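Local coordinates for protein dihydropyrimidinase (Brevibacillus agri, PDB 3SFW) that catalyses, as a zinc-dependent amidohydrolase, the reversible hydrolytic ring opening of 5,6-dihydropyrimidines such as dihydrouracil, at residues G54-T59 against P340-R345; T76-A81 against G114-D119; T70-F75 against M411-N416; M346-S351 against E419-H424; L50-I55 against Q363-T368. One frame throughout, in Å; residues are numbered along the deposited sequence.

Contact 1 (G54-T59 against P340-R345). With ZN (zinc ion), chain F.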
# COMPACT_ATOMS: atom_id res chain seq x y z
N GLY A 54 -27.99 13.75 -18.45
CA GLY A 54 -27.04 13.82 -17.33
C GLY A 54 -27.74 14.14 -16.02
O GLY A 54 -28.74 14.82 -16.01
N ILE A 55 -27.24 13.61 -14.90
CA ILE A 55 -27.77 13.98 -13.58
C ILE A 55 -26.59 14.52 -12.82
O ILE A 55 -25.56 13.85 -12.71
CB ILE A 55 -28.31 12.74 -12.82
CG1 ILE A 55 -29.44 12.08 -13.65
CG2 ILE A 55 -28.80 13.15 -11.39
CD1 ILE A 55 -29.90 10.75 -13.04
N ASP A 56 -26.64 15.81 -12.48
CA ASP A 56 -25.53 16.46 -11.80
C ASP A 56 -25.79 16.48 -10.31
O ASP A 56 -26.69 17.16 -9.86
CB ASP A 56 -25.40 17.91 -12.28
CG ASP A 56 -24.11 18.60 -11.79
OD1 ASP A 56 -23.47 18.12 -10.84
OD2 ASP A 56 -23.74 19.64 -12.38
N PRO A 57 -25.07 15.65 -9.54
CA PRO A 57 -25.37 15.55 -8.12
C PRO A 57 -24.73 16.67 -7.30
O PRO A 57 -24.66 16.54 -6.06
CB PRO A 57 -24.70 14.23 -7.71
CG PRO A 57 -23.48 14.11 -8.67
CD PRO A 57 -24.07 14.65 -9.99
N HIS A 58 -24.15 17.68 -7.94
CA HIS A 58 -23.34 18.62 -7.18
C HIS A 58 -23.53 20.06 -7.65
O HIS A 58 -22.75 20.59 -8.45
CB HIS A 58 -21.86 18.20 -7.19
CG HIS A 58 -21.03 18.89 -6.15
ND1 HIS A 58 -19.91 18.30 -5.59
CD2 HIS A 58 -21.19 20.09 -5.52
CE1 HIS A 58 -19.41 19.12 -4.67
NE2 HIS A 58 -20.17 20.20 -4.61
N THR A 59 -24.63 20.70 -7.20
CA THR A 59 -24.90 22.09 -7.64
C THR A 59 -25.18 22.99 -6.44
O THR A 59 -25.55 22.51 -5.37
CB THR A 59 -26.07 22.19 -8.64
OG1 THR A 59 -27.31 21.81 -8.01
CG2 THR A 59 -25.84 21.17 -9.83
N PRO A 340 -18.06 28.22 -12.71
CA PRO A 340 -19.21 27.98 -13.55
C PRO A 340 -19.00 26.77 -14.39
O PRO A 340 -18.33 26.83 -15.44
CB PRO A 340 -19.32 29.26 -14.45
CG PRO A 340 -18.13 30.18 -13.99
CD PRO A 340 -17.13 29.19 -13.32
N ILE A 341 -19.52 25.64 -13.90
CA ILE A 341 -19.16 24.34 -14.44
C ILE A 341 -20.40 23.55 -14.96
O ILE A 341 -20.26 22.56 -15.68
CB ILE A 341 -18.44 23.49 -13.31
CG1 ILE A 341 -17.35 24.29 -12.58
CG2 ILE A 341 -17.83 22.17 -13.91
CD1 ILE A 341 -16.18 24.74 -13.52
N ILE A 342 -21.60 23.98 -14.61
CA ILE A 342 -22.77 23.10 -14.87
C ILE A 342 -22.97 22.79 -16.36
O ILE A 342 -23.37 21.68 -16.73
CB ILE A 342 -24.04 23.65 -14.21
CG1 ILE A 342 -25.06 22.52 -13.99
CG2 ILE A 342 -24.68 24.81 -15.07
CD1 ILE A 342 -26.25 23.01 -13.07
N GLU A 343 -22.70 23.77 -17.23
CA GLU A 343 -23.11 23.64 -18.59
C GLU A 343 -22.18 22.74 -19.42
O GLU A 343 -22.62 22.03 -20.32
CB GLU A 343 -23.19 25.02 -19.24
CG GLU A 343 -23.77 24.96 -20.66
CD GLU A 343 -24.22 26.33 -21.16
OE1 GLU A 343 -24.31 27.29 -20.36
OE2 GLU A 343 -24.52 26.43 -22.38
N ASP A 344 -20.91 22.70 -19.04
CA ASP A 344 -19.91 22.02 -19.89
C ASP A 344 -19.54 20.63 -19.42
O ASP A 344 -18.73 19.91 -20.10
CB ASP A 344 -18.71 22.91 -20.10
CG ASP A 344 -19.09 24.19 -20.80
OD1 ASP A 344 -19.79 24.11 -21.85
OD2 ASP A 344 -18.83 25.26 -20.21
N ARG A 345 -20.16 20.20 -18.32
CA ARG A 345 -19.78 18.90 -17.70
C ARG A 345 -19.88 17.74 -18.72
O ARG A 345 -18.92 16.94 -18.86
CB ARG A 345 -20.68 18.58 -16.47
CG ARG A 345 -20.37 17.18 -15.86
CD ARG A 345 -21.31 16.90 -14.64
NE ARG A 345 -22.70 16.84 -15.07
CZ ARG A 345 -23.49 15.78 -14.95
NH1 ARG A 345 -23.03 14.65 -14.38
NH2 ARG A 345 -24.75 15.84 -15.43
ZN ZN F . -19.82 22.03 -3.55
O HOH W 1 -23.87 19.39 -15.13

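Contact 2 (T76-A81 against G114-D119)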
# COMPACT_ATOMS: atom_id res chain seq x y z
N THR A 76 -32.01 30.12 -14.13
CA THR A 76 -30.88 30.21 -15.09
C THR A 76 -29.97 28.98 -14.96
O THR A 76 -29.40 28.53 -15.97
CB THR A 76 -30.05 31.51 -15.00
OG1 THR A 76 -29.40 31.59 -13.73
CG2 THR A 76 -30.99 32.81 -15.22
N GLY A 77 -29.78 28.51 -13.73
CA GLY A 77 -28.87 27.37 -13.53
C GLY A 77 -29.42 26.09 -14.15
O GLY A 77 -28.66 25.31 -14.75
N THR A 78 -30.72 25.84 -13.99
CA THR A 78 -31.31 24.63 -14.62
C THR A 78 -31.40 24.78 -16.12
O THR A 78 -31.25 23.80 -16.86
CB THR A 78 -32.69 24.21 -14.02
OG1 THR A 78 -33.67 25.25 -14.20
CG2 THR A 78 -32.53 23.87 -12.54
N LYS A 79 -31.61 26.01 -16.61
CA LYS A 79 -31.66 26.19 -18.06
C LYS A 79 -30.26 25.90 -18.65
O LYS A 79 -30.13 25.24 -19.70
CB LYS A 79 -32.15 27.60 -18.45
CG LYS A 79 -32.18 27.85 -19.91
CD LYS A 79 -33.17 29.02 -20.23
CE LYS A 79 -32.79 30.27 -19.41
NZ LYS A 79 -31.58 30.95 -19.91
N ALA A 80 -29.22 26.39 -17.97
CA ALA A 80 -27.86 26.18 -18.44
C ALA A 80 -27.50 24.67 -18.38
O ALA A 80 -26.91 24.12 -19.28
CB ALA A 80 -26.89 26.99 -17.56
N ALA A 81 -27.94 24.00 -17.32
CA ALA A 81 -27.73 22.54 -17.21
C ALA A 81 -28.36 21.86 -18.42
O ALA A 81 -27.73 21.00 -19.05
CB ALA A 81 -28.37 22.00 -15.91
N GLY A 114 -41.48 26.86 -9.11
CA GLY A 114 -41.92 27.79 -10.15
C GLY A 114 -40.78 28.34 -10.99
O GLY A 114 -40.99 29.19 -11.87
N LYS A 115 -39.56 27.86 -10.74
CA LYS A 115 -38.39 28.45 -11.41
C LYS A 115 -37.55 27.39 -12.17
O LYS A 115 -37.20 27.58 -13.33
CB LYS A 115 -37.51 29.23 -10.37
CG LYS A 115 -38.26 30.34 -9.63
CD LYS A 115 -37.53 30.86 -8.37
CE LYS A 115 -38.48 30.77 -7.12
NZ LYS A 115 -38.18 31.69 -5.98
N ALA A 116 -37.37 26.21 -11.59
CA ALA A 116 -36.58 25.14 -12.27
C ALA A 116 -37.22 24.64 -13.58
O ALA A 116 -38.48 24.55 -13.65
CB ALA A 116 -36.40 23.92 -11.27
N VAL A 117 -36.41 24.46 -14.62
CA VAL A 117 -36.92 24.04 -15.93
C VAL A 117 -36.69 22.55 -16.13
O VAL A 117 -37.26 21.97 -17.05
CB VAL A 117 -36.29 24.83 -17.09
CG1 VAL A 117 -36.43 26.36 -16.82
CG2 VAL A 117 -34.81 24.47 -17.30
N ILE A 118 -35.91 21.95 -15.23
CA ILE A 118 -35.75 20.50 -15.21
C ILE A 118 -35.77 20.03 -13.78
O ILE A 118 -35.92 20.83 -12.83
CB ILE A 118 -34.43 20.03 -15.90
CG1 ILE A 118 -33.28 20.93 -15.51
CG2 ILE A 118 -34.53 20.14 -17.41
CD1 ILE A 118 -32.33 20.40 -14.61
N ASP A 119 -35.74 18.70 -13.58
CA ASP A 119 -36.05 18.14 -12.28
C ASP A 119 -34.90 18.29 -11.29
O ASP A 119 -33.74 18.42 -11.70
CB ASP A 119 -36.44 16.68 -12.41
CG ASP A 119 -37.80 16.51 -13.05
OD1 ASP A 119 -38.40 17.56 -13.42
OD2 ASP A 119 -38.29 15.36 -13.20

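Contact 3 (T70-F75 against M411-N416)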
# COMPACT_ATOMS: atom_id res chain seq x y z
N THR A 70 -24.56 33.02 -5.24
CA THR A 70 -24.12 32.53 -6.55
C THR A 70 -24.99 33.11 -7.65
O THR A 70 -26.21 33.36 -7.47
CB THR A 70 -24.05 30.98 -6.66
OG1 THR A 70 -25.34 30.40 -6.36
CG2 THR A 70 -23.05 30.45 -5.72
N SER A 71 -24.40 33.28 -8.84
CA SER A 71 -25.02 34.13 -9.82
C SER A 71 -26.06 33.44 -10.66
O SER A 71 -26.82 34.11 -11.32
CB SER A 71 -23.98 34.81 -10.73
OG SER A 71 -23.34 33.85 -11.52
N ASP A 72 -26.09 32.10 -10.68
CA ASP A 72 -27.24 31.40 -11.27
C ASP A 72 -28.24 31.10 -10.19
O ASP A 72 -27.87 30.61 -9.14
CB ASP A 72 -26.81 30.05 -11.89
CG ASP A 72 -26.33 30.18 -13.34
OD1 ASP A 72 -26.96 30.91 -14.14
OD2 ASP A 72 -25.38 29.46 -13.68
N ASN A 73 -29.52 31.36 -10.47
CA ASN A 73 -30.58 30.89 -9.58
C ASN A 73 -31.17 29.60 -10.15
O ASN A 73 -30.56 28.97 -11.02
CB ASN A 73 -31.65 31.98 -9.38
CG ASN A 73 -32.36 32.41 -10.68
OD1 ASN A 73 -33.11 33.42 -10.70
ND2 ASN A 73 -32.14 31.70 -11.74
N PHE A 74 -32.28 29.13 -9.59
CA PHE A 74 -32.82 27.85 -10.07
C PHE A 74 -33.31 27.91 -11.49
O PHE A 74 -33.21 26.93 -12.20
CB PHE A 74 -33.88 27.26 -9.13
CG PHE A 74 -33.30 26.42 -8.05
CD1 PHE A 74 -32.67 27.03 -6.96
CD2 PHE A 74 -33.31 25.02 -8.15
CE1 PHE A 74 -32.05 26.28 -5.93
CE2 PHE A 74 -32.63 24.24 -7.17
CZ PHE A 74 -32.04 24.86 -6.04
N PHE A 75 -33.76 29.09 -11.95
CA PHE A 75 -34.16 29.22 -13.34
C PHE A 75 -32.92 29.17 -14.28
O PHE A 75 -32.85 28.34 -15.18
CB PHE A 75 -34.95 30.53 -13.58
CG PHE A 75 -35.37 30.73 -15.01
CD1 PHE A 75 -34.84 31.80 -15.73
CD2 PHE A 75 -36.17 29.80 -15.66
CE1 PHE A 75 -35.16 32.00 -17.07
CE2 PHE A 75 -36.53 29.99 -17.03
CZ PHE A 75 -35.99 31.09 -17.73
N MET A 411 -25.05 30.01 -18.79
CA MET A 411 -24.92 30.30 -17.36
C MET A 411 -24.93 31.81 -17.13
O MET A 411 -24.42 32.57 -17.97
CB MET A 411 -23.63 29.68 -16.80
CG MET A 411 -23.62 28.15 -16.93
SD MET A 411 -22.01 27.47 -16.51
CE MET A 411 -21.03 28.07 -17.95
N ASN A 412 -25.64 32.26 -16.08
CA ASN A 412 -25.74 33.69 -15.85
C ASN A 412 -24.47 34.19 -15.14
O ASN A 412 -24.52 34.55 -13.96
CB ASN A 412 -27.02 34.04 -15.06
CG ASN A 412 -27.30 35.54 -15.03
OD1 ASN A 412 -26.72 36.31 -15.82
ND2 ASN A 412 -28.07 35.99 -14.04
N VAL A 413 -23.35 34.23 -15.87
CA VAL A 413 -22.04 34.58 -15.30
C VAL A 413 -21.19 35.12 -16.43
O VAL A 413 -21.36 34.74 -17.57
CB VAL A 413 -21.31 33.34 -14.70
CG1 VAL A 413 -20.21 33.75 -13.71
CG2 VAL A 413 -22.31 32.44 -14.01
N ASP A 414 -20.28 36.05 -16.10
CA ASP A 414 -19.55 36.81 -17.15
C ASP A 414 -18.27 36.18 -17.64
O ASP A 414 -17.50 36.83 -18.34
CB ASP A 414 -19.25 38.23 -16.66
CG ASP A 414 -18.42 38.26 -15.40
OD1 ASP A 414 -17.92 37.21 -14.98
OD2 ASP A 414 -18.11 39.36 -14.87
N TYR A 415 -18.02 34.92 -17.30
CA TYR A 415 -16.85 34.26 -17.86
C TYR A 415 -17.10 32.78 -17.88
O TYR A 415 -18.02 32.28 -17.22
CB TYR A 415 -15.54 34.58 -17.08
CG TYR A 415 -15.39 33.87 -15.73
CD1 TYR A 415 -16.07 34.32 -14.61
CD2 TYR A 415 -14.64 32.69 -15.63
CE1 TYR A 415 -16.01 33.66 -13.40
CE2 TYR A 415 -14.50 32.04 -14.42
CZ TYR A 415 -15.19 32.53 -13.30
OH TYR A 415 -15.10 31.87 -12.10
N ASN A 416 -16.27 32.09 -18.65
CA ASN A 416 -16.29 30.62 -18.64
C ASN A 416 -14.87 30.15 -18.41
O ASN A 416 -13.94 30.59 -19.12
CB ASN A 416 -16.82 30.14 -19.98
CG ASN A 416 -17.09 28.65 -19.99
OD1 ASN A 416 -16.18 27.85 -19.79
ND2 ASN A 416 -18.36 28.28 -20.21
O HOH W 2 -29.73 34.28 -12.52

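Contact 4 (M346-S351 against E419-H424)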
# COMPACT_ATOMS: atom_id res chain seq x y z
N MET A 346 -21.05 17.58 -19.36
CA MET A 346 -21.26 16.42 -20.25
C MET A 346 -20.28 16.47 -21.44
O MET A 346 -19.66 15.43 -21.80
CB MET A 346 -22.69 16.39 -20.78
CG MET A 346 -23.76 16.15 -19.70
SD MET A 346 -23.72 14.47 -19.08
CE MET A 346 -24.52 13.59 -20.39
N THR A 347 -20.21 17.63 -22.11
CA THR A 347 -19.37 17.73 -23.33
C THR A 347 -17.88 17.53 -23.05
O THR A 347 -17.19 16.81 -23.79
CB THR A 347 -19.56 19.05 -24.10
OG1 THR A 347 -20.92 19.11 -24.56
CG2 THR A 347 -18.64 19.04 -25.36
N ILE A 348 -17.39 18.07 -21.94
CA ILE A 348 -15.99 17.88 -21.56
C ILE A 348 -15.69 16.40 -21.30
O ILE A 348 -14.67 15.89 -21.76
CB ILE A 348 -15.60 18.75 -20.37
CG1 ILE A 348 -15.61 20.23 -20.85
CG2 ILE A 348 -14.23 18.36 -19.81
CD1 ILE A 348 -15.33 21.21 -19.72
N LEU A 349 -16.55 15.73 -20.58
CA LEU A 349 -16.35 14.31 -20.30
C LEU A 349 -16.37 13.49 -21.60
O LEU A 349 -15.58 12.58 -21.78
CB LEU A 349 -17.38 13.77 -19.27
CG LEU A 349 -16.88 13.89 -17.78
CD1 LEU A 349 -15.83 12.87 -17.48
CD2 LEU A 349 -16.30 15.24 -17.42
N PHE A 350 -17.24 13.85 -22.53
CA PHE A 350 -17.26 13.13 -23.82
C PHE A 350 -15.97 13.45 -24.59
O PHE A 350 -15.29 12.56 -25.12
CB PHE A 350 -18.47 13.54 -24.65
CG PHE A 350 -18.49 12.91 -26.02
CD1 PHE A 350 -18.83 11.55 -26.18
CD2 PHE A 350 -18.06 13.62 -27.12
CE1 PHE A 350 -18.80 10.95 -27.45
CE2 PHE A 350 -18.02 13.02 -28.40
CZ PHE A 350 -18.37 11.68 -28.55
N SER A 351 -15.66 14.73 -24.72
CA SER A 351 -14.61 15.14 -25.65
C SER A 351 -13.21 14.83 -25.10
O SER A 351 -12.31 14.43 -25.86
CB SER A 351 -14.75 16.63 -25.96
OG SER A 351 -13.88 17.00 -27.04
N GLU A 419 -12.93 28.89 -21.34
CA GLU A 419 -12.85 29.79 -22.49
C GLU A 419 -11.79 29.34 -23.51
O GLU A 419 -10.62 29.20 -23.18
CB GLU A 419 -12.58 31.21 -22.01
CG GLU A 419 -12.72 32.26 -23.15
CD GLU A 419 -14.14 32.41 -23.62
OE1 GLU A 419 -15.06 32.43 -22.74
OE2 GLU A 419 -14.33 32.62 -24.86
N GLY A 420 -12.21 29.21 -24.76
CA GLY A 420 -11.29 28.84 -25.86
C GLY A 420 -11.07 27.35 -26.04
O GLY A 420 -10.41 26.94 -26.98
N MET A 421 -11.59 26.53 -25.12
CA MET A 421 -11.37 25.07 -25.23
C MET A 421 -12.04 24.48 -26.46
O MET A 421 -13.23 24.66 -26.68
CB MET A 421 -11.90 24.34 -23.98
CG MET A 421 -11.46 22.87 -23.94
SD MET A 421 -12.21 22.23 -22.42
CE MET A 421 -11.83 20.47 -22.60
N GLN A 422 -11.27 23.78 -27.29
CA GLN A 422 -11.88 23.08 -28.42
C GLN A 422 -12.44 21.73 -27.97
O GLN A 422 -11.72 20.92 -27.39
CB GLN A 422 -10.83 22.81 -29.50
CG GLN A 422 -10.07 24.06 -29.86
CD GLN A 422 -10.95 25.03 -30.53
OE1 GLN A 422 -11.30 26.06 -29.95
NE2 GLN A 422 -11.41 24.68 -31.74
N VAL A 423 -13.68 21.46 -28.34
CA VAL A 423 -14.30 20.15 -28.05
C VAL A 423 -14.99 19.60 -29.27
O VAL A 423 -15.34 20.35 -30.21
CB VAL A 423 -15.34 20.28 -26.91
CG1 VAL A 423 -14.64 20.76 -25.62
CG2 VAL A 423 -16.48 21.24 -27.32
N HIS A 424 -15.23 18.29 -29.27
CA HIS A 424 -16.25 17.72 -30.14
C HIS A 424 -17.44 17.30 -29.33
O HIS A 424 -17.29 16.75 -28.23
CB HIS A 424 -15.70 16.47 -30.84
CG HIS A 424 -14.60 16.76 -31.80
ND1 HIS A 424 -14.67 16.42 -33.14
CD2 HIS A 424 -13.41 17.39 -31.63
CE1 HIS A 424 -13.58 16.84 -33.75
NE2 HIS A 424 -12.79 17.41 -32.86
O HOH W 3 -11.89 18.49 -26.00

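Contact 5 (L50-I55 against Q363-T368)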
# COMPACT_ATOMS: atom_id res chain seq x y z
N LEU A 50 -28.66 8.93 -28.61
CA LEU A 50 -29.66 9.20 -27.56
C LEU A 50 -28.99 8.80 -26.25
O LEU A 50 -28.71 7.61 -26.03
CB LEU A 50 -30.91 8.33 -27.75
CG LEU A 50 -31.87 8.65 -28.89
CD1 LEU A 50 -31.22 8.60 -30.18
CD2 LEU A 50 -33.14 7.78 -28.88
N LEU A 51 -28.78 9.78 -25.38
CA LEU A 51 -28.16 9.55 -24.05
C LEU A 51 -29.19 9.72 -22.97
O LEU A 51 -30.05 10.59 -23.09
CB LEU A 51 -27.04 10.57 -23.82
CG LEU A 51 -25.97 10.62 -24.93
CD1 LEU A 51 -24.95 11.72 -24.64
CD2 LEU A 51 -25.28 9.26 -25.02
N PRO A 52 -29.10 8.94 -21.87
CA PRO A 52 -29.88 9.34 -20.69
C PRO A 52 -29.44 10.73 -20.25
O PRO A 52 -28.24 11.03 -20.25
CB PRO A 52 -29.49 8.28 -19.62
CG PRO A 52 -28.93 7.10 -20.43
CD PRO A 52 -28.20 7.81 -21.59
N GLY A 53 -30.39 11.57 -19.86
CA GLY A 53 -30.02 12.95 -19.50
C GLY A 53 -29.01 12.88 -18.39
O GLY A 53 -29.15 12.09 -17.47
N GLY A 54 -27.99 13.75 -18.45
CA GLY A 54 -27.04 13.82 -17.33
C GLY A 54 -27.74 14.14 -16.02
O GLY A 54 -28.74 14.82 -16.01
N ILE A 55 -27.24 13.61 -14.90
CA ILE A 55 -27.77 13.98 -13.58
C ILE A 55 -26.59 14.52 -12.82
O ILE A 55 -25.56 13.85 -12.71
CB ILE A 55 -28.31 12.74 -12.82
CG1 ILE A 55 -29.44 12.08 -13.65
CG2 ILE A 55 -28.80 13.15 -11.39
CD1 ILE A 55 -29.90 10.75 -13.04
N GLN A 363 -19.17 3.89 -20.13
CA GLN A 363 -18.74 4.45 -18.85
C GLN A 363 -19.14 5.92 -18.69
O GLN A 363 -19.52 6.32 -17.60
CB GLN A 363 -17.25 4.30 -18.61
CG GLN A 363 -16.83 2.82 -18.39
CD GLN A 363 -15.32 2.72 -18.13
OE1 GLN A 363 -14.53 3.37 -18.82
NE2 GLN A 363 -14.93 1.98 -17.09
N PHE A 364 -19.01 6.71 -19.76
CA PHE A 364 -19.41 8.14 -19.78
C PHE A 364 -20.87 8.25 -19.33
O PHE A 364 -21.19 9.05 -18.47
CB PHE A 364 -19.20 8.71 -21.21
CG PHE A 364 -19.96 9.99 -21.47
CD1 PHE A 364 -19.45 11.20 -21.04
CD2 PHE A 364 -21.16 9.98 -22.17
CE1 PHE A 364 -20.13 12.41 -21.29
CE2 PHE A 364 -21.82 11.18 -22.50
CZ PHE A 364 -21.31 12.41 -22.01
N VAL A 365 -21.76 7.40 -19.84
CA VAL A 365 -23.14 7.45 -19.36
C VAL A 365 -23.25 7.08 -17.88
O VAL A 365 -24.04 7.67 -17.12
CB VAL A 365 -24.08 6.55 -20.22
CG1 VAL A 365 -25.50 6.51 -19.54
CG2 VAL A 365 -24.14 7.12 -21.68
N ASP A 366 -22.51 6.04 -17.48
CA ASP A 366 -22.60 5.56 -16.11
C ASP A 366 -22.19 6.66 -15.13
O ASP A 366 -22.89 6.94 -14.17
CB ASP A 366 -21.71 4.31 -15.92
CG ASP A 366 -22.19 3.39 -14.81
OD1 ASP A 366 -23.38 3.42 -14.41
OD2 ASP A 366 -21.35 2.62 -14.30
N ILE A 367 -21.11 7.35 -15.47
CA ILE A 367 -20.53 8.33 -14.55
C ILE A 367 -21.29 9.62 -14.53
O ILE A 367 -21.26 10.34 -13.53
CB ILE A 367 -19.10 8.56 -15.04
CG1 ILE A 367 -18.25 7.32 -14.73
CG2 ILE A 367 -18.58 9.88 -14.64
CD1 ILE A 367 -18.87 6.35 -13.81
N THR A 368 -21.95 9.96 -15.63
CA THR A 368 -22.67 11.24 -15.71
C THR A 368 -24.15 11.13 -15.39
O THR A 368 -24.80 12.13 -15.16
CB THR A 368 -22.54 11.90 -17.08
OG1 THR A 368 -23.16 11.05 -18.06
CG2 THR A 368 -21.02 12.17 -17.44
O HOH W 4 -25.52 10.20 -19.82

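Contact 1 (G54-T59 against P340-R345)
Strand 54-59 carries the first histidine of the amidohydrolase HxH motif, with His-58 NE2 2.1 Å from a zinc ion that His-60 and Asp-315 also bind; it meets segment 340-345, a loop running into helix 345-354 at Arg-345. The Arg-345 chain bends at chi3 (63°), which lays the guanidinium flat against Asp-56: Asp-56 CA sits over one face, near the rim, while Gly-54 C lies at the edge in plane. The Asp-56 carboxylate and the guanidinium stack with their planes 23° apart, yet Asp-56 OD2 stays 4.0 Å from Arg-345 NE, well out of the guanidinium plane, so the charges are near without a salt bridge. A water 2.8 Å from Arg-345 NE accepts its N-H and lies within hydrogen-bonding reach of Asp-56 OD2 and Ile-342 O. Arg-345 NH1 gives a weak bond to Ile-55 O (3.1 Å, 121°); its stronger partner is Val-312 O. Asp-56 OD1 accepts from His-58 N (3.0 Å), an Asx turn, while Ser-314 holds OD2. Ile-342 CD1 touches Thr-59 CG2 at 3.7 Å. Helix 74-83 packs on Ile-342, helix 361-376 on Ile-55 and Pro-57, and strand 86-93 pairs with 54-59.

Contact 2 (T76-A81 against G114-D119)
Thr-78, on helix 74-83, buries more surface here than any other residue of the two segments, and its hydroxyl makes the polar link to the loop 114-119. Thr-78 OG1 accepts the N-H of Val-117 at 2.9 Å in a nearly straight bond (168°). The hydroxyl is also bonded back to Phe-74 O, one turn earlier on the same helix, so it ties the loop's backbone to the helix's own. With chi1 at 61°, OG1 stands between the backbone N and the carbonyl carbon of Thr-78, and CG2 is left to point at carbon: it lies 4.1 Å from Ala-116 CB and 4.0 Å from Ile-118 CD1.

Val-117 comes second. Its CG2 rests 3.4 Å from Thr-78 OG1, beside the hydrogen bond, and reaches on to the helix backbone, 3.6 Å from Lys-79 N. Ile-118 buries nearly as much as Val-117. Its side chain and that of Thr-78 run past each other in opposite senses, Ile-118 CG1 meeting Thr-78 CB at 3.7 Å, and Ile-118 CD1 ends loosely near the methyl of Ala-81, 4.5 Å from Ala-81 CB. Replacing Thr-78 with a valine would probably leave the N-H of Val-117 without its acceptor on the helix and take away the tie to Phe-74 O.

Strand 86-93 and helix 101-112 come between the two segments in sequence, and strand 119-124 lies parallel beside strand 86-93. The contact therefore packs a barrel helix against the loop entering a following strand, within the beta-alpha-beta succession of a TIM-barrel fold.

Contact 3 (T70-F75 against M411-N416)
Ser-71 and Asp-72, two consecutive residues ahead of helix 74-83, grip both ends of the Asn-412 backbone. The Ser-71 hydroxyl, set between its own backbone N and carbonyl carbon (chi1 66°), donates to Asn-412 O at 2.8 Å. It arrives from above the carbonyl plane and not on a lone pair. Asp-72 turns the other way: CG lies anti to the carbonyl carbon at a chi1 of -88°, which carries the carboxylate over to the loop. There Asp-72 OD1 accepts from Asn-412 N at 2.7 Å (163°), on its syn side but well out of the carboxylate plane. The same oxygen takes a hydrogen bond from Thr-76 OG1, while OD2 is held by His-316 NE2, so both carboxylate oxygens are engaged and the rotation of the group is fixed. Asp-72 OD2 also passes 3.6 Å from Met-411 CB.

The Asn-412 side chain, its CG anti to the backbone N, brings ND2 to a water that joins the segments, 2.8 Å from Asn-412 ND2 and 3.2 Å from Ser-71 O. Val-413 CG2 comes unusually close to Ser-71 OG, 3.0 Å.

Asn-412 is the centre of an inverse gamma turn. The contact thus secures a tight loop turn, through side-chain bonds to its backbone N-H and C=O, beside the start of a helix in the amidohydrolase barrel.

Contact 4 (M346-S351 against E419-H424)
This is a helix-against-strand packing contact, mostly buried, where barrel helix 345-354 meets the start of strand 422-432, part of the mixed sheet formed with strands 393-403 and 435-439. The axes of helix segment 346-351 and strand segment 422-424 approach to 7.6 Å and cross at 81°, nearly a right angle, which limits the contact to a short length of each element.

Ser-351 makes the polar link. With its hydroxyl swung anti to the backbone N (chi1 -170°), Ser-351 OG accepts the N-H of His-424 at 2.9 Å (160°). The hydroxyl in turn donates to a water 2.7 Å from Ser-351 OG, and that water gives a proton to Gln-422 O, so the serine reaches two points of the strand. With the hydroxyl removed, as by an alanine here, the N-H of His-424 would probably lose its acceptor and the bridging water its donor.

Carbon contacts flank this bond. Thr-347 turns its methyl, not its hydroxyl, to the strand, and Thr-347 CG2 meets Val-423 CG2 at 3.7 Å with the two side chains about perpendicular. Val-423 CB also leans on Ser-351 OG at 3.6 Å. Farther along, the extended side chain of Met-421 brings its CE to Ile-348 CG1 at 4.2 Å. Phe-350 offers its ring edge to His-424 O, with CD2 3.4 Å away in the ring plane; that carbonyl oxygen is buried and finds no hydrogen-bond partner.

Strand 393-403 lies alongside, pairing antiparallel with strand 422-432 and placing Phe-396 edge-to-face with Phe-350, while helix 361-376 packs Phe-364 against Met-346, Leu-349 and Phe-350.

Contact 5 (L50-I55 against Q363-T368)
Apolar packing joins Leu-51 and Pro-52 of strand 50-52 to Phe-364 and Val-365 of helix 363-368. Leu-51 splits its two methyls: CD1 comes to the ring edge of Phe-364, in its plane, at 3.8 Å from CE2, while Leu-51 CD2 sits 4.1 Å from Val-365 CG2. The proline ring runs about at right angles to Val-365, and Pro-52 CG touches Val-365 CG1 at 3.6 Å. Val-365 CG1, anti to the backbone N (chi1 173°), is thereby directed onto that ring.

Hydrogen bonding is concentrated at Thr-368. Ile-55 N donates to Thr-368 O at 2.9 Å (165°), in the carbonyl plane, and a CA-H...O contact from Gly-54 CA reaches the same oxygen at 3.5 Å. Arg-345 NH1 adds a further bond to it from outside these segments. The Thr-368 hydroxyl donates to Phe-364 O at 2.8 Å, on the face of that carbonyl plane opposite to the one used by Thr-368 N.

A water bridges the segments, donating both to Pro-52 O and to Thr-368 OG1.

The N-to-C directions of strand 50-52 and helix segment 363-368 differ by 34°. Strand 9-11 packs on Leu-51 and Val-365, helix 345-354 meets Phe-364 and Thr-368, and Gly-54 pairs by backbone with Gly-85.

Along the chain, strand 49-59 comes first and serves both contact 1 and contact 5, which share Gly-54 and Ile-55 and lie about 12 Å apart between centres. Helix 74-83 follows and serves contacts 2 and 3, their centres about 11 Å apart; contact 2 is nested inside the loops closed by contacts 1, 3 and 5. Helices 345-354 and 361-376, consecutive in sequence, bring contacts 4 and 5 together, about 15 Å between centres. Contacts 3 and 5 are the most distant, about 23 Å between centres. Contact 1, its centre about 5 Å from the chain's centre, touches all the others, contacts 2 and 3 through its loop 340-345, and so links the surrounding packing to a zinc ligand.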